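Local structure of protein argonaute (Aquifex aeolicus, 1YVU) at residues L595-K600 and R644-E649. The protein uses short single-stranded DNA guides to bind complementary RNA targets and cleaves them with the help of divalent metal ions. Numbering follows the deposited sequence.
Sequences LLEIIK and RKVYGE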
ATOM      1  N   LEU A 595      -9.940   1.477 -17.005  1.00 14.50           N
ATOM      2  CA  LEU A 595      -9.694   1.676 -15.579  1.00 19.82           C
ATOM      3  C   LEU A 595      -8.910   0.557 -14.942  1.00 18.78           C
ATOM      4  O   LEU A 595      -9.300  -0.622 -15.003  1.00 16.70           O
ATOM      5  CB  LEU A 595     -10.995   1.839 -14.793  1.00 24.55           C
ATOM      6  CG  LEU A 595     -11.924   2.997 -15.144  1.00 29.34           C
ATOM      7  CD1 LEU A 595     -13.139   2.955 -14.223  1.00 30.40           C
ATOM      8  CD2 LEU A 595     -11.198   4.330 -15.062  1.00 26.03           C
ATOM      9  N   LEU A 596      -7.781   0.926 -14.349  1.00 12.55           N
ATOM     10  CA  LEU A 596      -6.941  -0.040 -13.666  1.00 16.54           C
ATOM     11  C   LEU A 596      -6.725   0.337 -12.220  1.00 19.80           C
ATOM     12  O   LEU A 596      -6.585   1.514 -11.890  1.00 21.19           O
ATOM     13  CB  LEU A 596      -5.573  -0.178 -14.332  1.00 16.40           C
ATOM     14  CG  LEU A 596      -5.483  -0.422 -15.833  1.00 15.31           C
ATOM     15  CD1 LEU A 596      -4.083  -0.733 -16.176  1.00 16.17           C
ATOM     16  CD2 LEU A 596      -6.330  -1.562 -16.221  1.00 14.14           C
ATOM     17  N   GLU A 597      -6.759  -0.679 -11.365  1.00 17.82           N
ATOM     18  CA  GLU A 597      -6.497  -0.563  -9.932  1.00 20.40           C
ATOM     19  C   GLU A 597      -5.050  -1.076  -9.843  1.00 22.68           C
ATOM     20  O   GLU A 597      -4.686  -1.997 -10.590  1.00 20.16           O
ATOM     21  CB  GLU A 597      -7.346  -1.575  -9.161  1.00 20.10           C
ATOM     22  CG  GLU A 597      -8.705  -1.166  -8.625  1.00 28.61           C
ATOM     23  CD  GLU A 597      -9.389  -2.340  -7.866  1.00 34.07           C
ATOM     24  OE1 GLU A 597      -8.777  -3.436  -7.779  1.00 34.53           O
ATOM     25  OE2 GLU A 597     -10.536  -2.180  -7.353  1.00 36.69           O
ATOM     26  N   ILE A 598      -4.209  -0.454  -9.010  1.00 21.76           N
ATOM     27  CA  ILE A 598      -2.820  -0.933  -8.846  1.00 18.16           C
ATOM     28  C   ILE A 598      -2.571  -1.205  -7.372  1.00 16.84           C
ATOM     29  O   ILE A 598      -2.326  -0.296  -6.596  1.00 29.29           O
ATOM     30  CB  ILE A 598      -1.741   0.005  -9.498  1.00 17.31           C
ATOM     31  CG1 ILE A 598      -1.837  -0.091 -11.026  1.00  9.39           C
ATOM     32  CG2 ILE A 598      -0.319  -0.417  -9.075  1.00  5.20           C
ATOM     33  CD1 ILE A 598      -0.959   0.856 -11.753  1.00 14.22           C
ATOM     34  N   ILE A 599      -2.664  -2.480  -7.005  1.00 20.18           N
ATOM     35  CA  ILE A 599      -2.506  -2.927  -5.629  1.00 18.92           C
ATOM     36  C   ILE A 599      -1.077  -3.371  -5.347  1.00 24.87           C
ATOM     37  O   ILE A 599      -0.639  -4.414  -5.853  1.00 28.54           O
ATOM     38  CB  ILE A 599      -3.529  -4.076  -5.291  1.00 15.38           C
ATOM     39  CG1 ILE A 599      -4.948  -3.516  -5.191  1.00  8.75           C
ATOM     40  CG2 ILE A 599      -3.205  -4.758  -3.938  1.00 15.83           C
ATOM     41  CD1 ILE A 599      -5.651  -3.352  -6.469  1.00 11.95           C
ATOM     42  N   LYS A 600      -0.386  -2.603  -4.497  1.00 28.08           N
ATOM     43  CA  LYS A 600       1.000  -2.887  -4.127  1.00 25.21           C
ATOM     44  C   LYS A 600       1.184  -3.697  -2.858  1.00 27.51           C
ATOM     45  O   LYS A 600       2.160  -4.444  -2.734  1.00 27.68           O
ATOM     46  CB  LYS A 600       1.838  -1.606  -4.067  1.00 27.74           C
ATOM     47  CG  LYS A 600       1.215  -0.397  -3.420  1.00 25.19           C
ATOM     48  CD  LYS A 600       0.493   0.483  -4.418  1.00 31.33           C
ATOM     49  CE  LYS A 600      -0.300   1.548  -3.666  1.00 31.10           C
ATOM     50  NZ  LYS A 600       0.565   2.517  -2.902  1.00 31.93           N
ATOM     51  N   ARG A 644      -5.593  -4.786 -11.795  1.00 19.65           N
ATOM     52  CA  ARG A 644      -6.945  -5.239 -12.048  1.00 21.69           C
ATOM     53  C   ARG A 644      -7.603  -4.377 -13.116  1.00 22.93           C
ATOM     54  O   ARG A 644      -7.501  -3.155 -13.073  1.00 23.36           O
ATOM     55  CB  ARG A 644      -7.768  -5.225 -10.756  1.00 29.23           C
ATOM     56  CG  ARG A 644      -9.174  -5.842 -10.902  1.00 43.97           C
ATOM     57  CD  ARG A 644     -10.032  -5.654  -9.669  1.00 45.30           C
ATOM     58  NE  ARG A 644     -11.453  -5.740 -10.002  1.00 62.63           N
ATOM     59  CZ  ARG A 644     -12.454  -5.397  -9.192  1.00 60.36           C
ATOM     60  NH1 ARG A 644     -12.219  -4.932  -7.959  1.00 65.56           N
ATOM     61  NH2 ARG A 644     -13.701  -5.497  -9.632  1.00 59.99           N
ATOM     62  N   LYS A 645      -8.200  -5.017 -14.121  1.00 22.95           N
ATOM     63  CA  LYS A 645      -8.891  -4.284 -15.174  1.00 24.82           C
ATOM     64  C   LYS A 645     -10.304  -4.240 -14.679  1.00 28.22           C
ATOM     65  O   LYS A 645     -11.028  -5.243 -14.714  1.00 32.83           O
ATOM     66  CB  LYS A 645      -8.833  -4.996 -16.520  1.00 31.29           C
ATOM     67  CG  LYS A 645      -9.547  -4.238 -17.649  1.00 31.86           C
ATOM     68  CD  LYS A 645      -9.423  -4.964 -18.981  1.00 25.75           C
ATOM     69  CE  LYS A 645     -10.578  -5.861 -19.317  1.00 20.34           C
ATOM     70  NZ  LYS A 645     -10.350  -6.528 -20.647  1.00 31.03           N
ATOM     71  N   VAL A 646     -10.666  -3.078 -14.156  1.00 28.90           N
ATOM     72  CA  VAL A 646     -11.986  -2.878 -13.602  1.00 28.07           C
ATOM     73  C   VAL A 646     -12.927  -2.678 -14.757  1.00 27.06           C
ATOM     74  O   VAL A 646     -13.876  -3.434 -14.911  1.00 27.18           O
ATOM     75  CB  VAL A 646     -11.990  -1.689 -12.620  1.00 30.26           C
ATOM     76  CG1 VAL A 646     -13.388  -1.487 -11.979  1.00 29.75           C
ATOM     77  CG2 VAL A 646     -10.985  -1.944 -11.545  1.00 17.40           C
ATOM     78  N   TYR A 647     -12.549  -1.748 -15.626  1.00 25.71           N
ATOM     79  CA  TYR A 647     -13.297  -1.386 -16.820  1.00 32.53           C
ATOM     80  C   TYR A 647     -12.241  -1.295 -17.909  1.00 35.45           C
ATOM     81  O   TYR A 647     -11.133  -0.813 -17.651  1.00 38.41           O
ATOM     82  CB  TYR A 647     -13.996  -0.039 -16.598  1.00 35.52           C
ATOM     83  CG  TYR A 647     -15.012   0.393 -17.638  1.00 32.54           C
ATOM     84  CD1 TYR A 647     -16.323  -0.151 -17.649  1.00 33.99           C
ATOM     85  CD2 TYR A 647     -14.685   1.383 -18.593  1.00 38.58           C
ATOM     86  CE1 TYR A 647     -17.298   0.296 -18.602  1.00 41.87           C
ATOM     87  CE2 TYR A 647     -15.641   1.831 -19.552  1.00 44.48           C
ATOM     88  CZ  TYR A 647     -16.943   1.286 -19.552  1.00 40.04           C
ATOM     89  OH  TYR A 647     -17.846   1.718 -20.501  1.00 41.00           O
ATOM     90  N   GLY A 648     -12.555  -1.819 -19.094  1.00 29.44           N
ATOM     91  CA  GLY A 648     -11.599  -1.798 -20.191  1.00 30.39           C
ATOM     92  C   GLY A 648     -11.911  -2.646 -21.406  1.00 28.83           C
ATOM     93  O   GLY A 648     -12.455  -3.742 -21.314  1.00 31.48           O
ATOM     94  N   GLU A 649     -11.471  -2.139 -22.551  1.00 33.95           N
ATOM     95  CA  GLU A 649     -11.669  -2.738 -23.871  1.00 34.61           C
ATOM     96  C   GLU A 649     -10.435  -3.552 -24.262  1.00 42.68           C
ATOM     97  O   GLU A 649     -10.549  -4.533 -25.011  1.00 40.89           O
ATOM     98  CB  GLU A 649     -11.903  -1.568 -24.831  1.00 36.57           C
ATOM     99  CG  GLU A 649     -12.023  -1.779 -26.306  1.00 29.72           C
ATOM    100  CD  GLU A 649     -11.882  -0.440 -27.016  1.00 36.04           C
ATOM    101  OE1 GLU A 649     -10.896  -0.272 -27.756  1.00 39.97           O
ATOM    102  OE2 GLU A 649     -12.731   0.461 -26.808  1.00 40.39           O
TER
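The carbonyl oxygen of Leu595 takes two backbone N-H groups. Val646 N donates to Leu595 O at 2.9 Å, and Tyr647 N adds a weak second bond to it. Leu595 N in turn donates to Tyr647 O at 2.7 Å. Val646 and Tyr647 thus both face Leu595, which makes a classic beta bulge. Beyond it the antiparallel pairing is regular: Glu597 and Arg644 exchange both backbone bonds, with Glu597 N to Arg644 O at 3.1 Å. These are neighbouring strands, 592-599 and 641-645, of the RNase H-like PIWI domain, and 644-649 belongs to the PIWI box. The Glu597 and Arg644 side chains run side by side in the same direction. Glu597 OE2 forms a salt bridge with Arg644 NH1 (3.3 Å), the carboxylate standing at 90° to the guanidinium plane. Arg644 reaches it with CG anti to the backbone N (chi1 -174°) and an extended chain. Val646 CG2 packs against Glu597 CG at 3.8 Å and lies over one guanidinium face, toward its rim. With alanine in place of this glutamate, Arg644 would probably lose its carboxylate mate and a gap would be likely to open beside Val646 CG2. On the Leu596 and Lys645 face, helix 652-661 packs against both side chains.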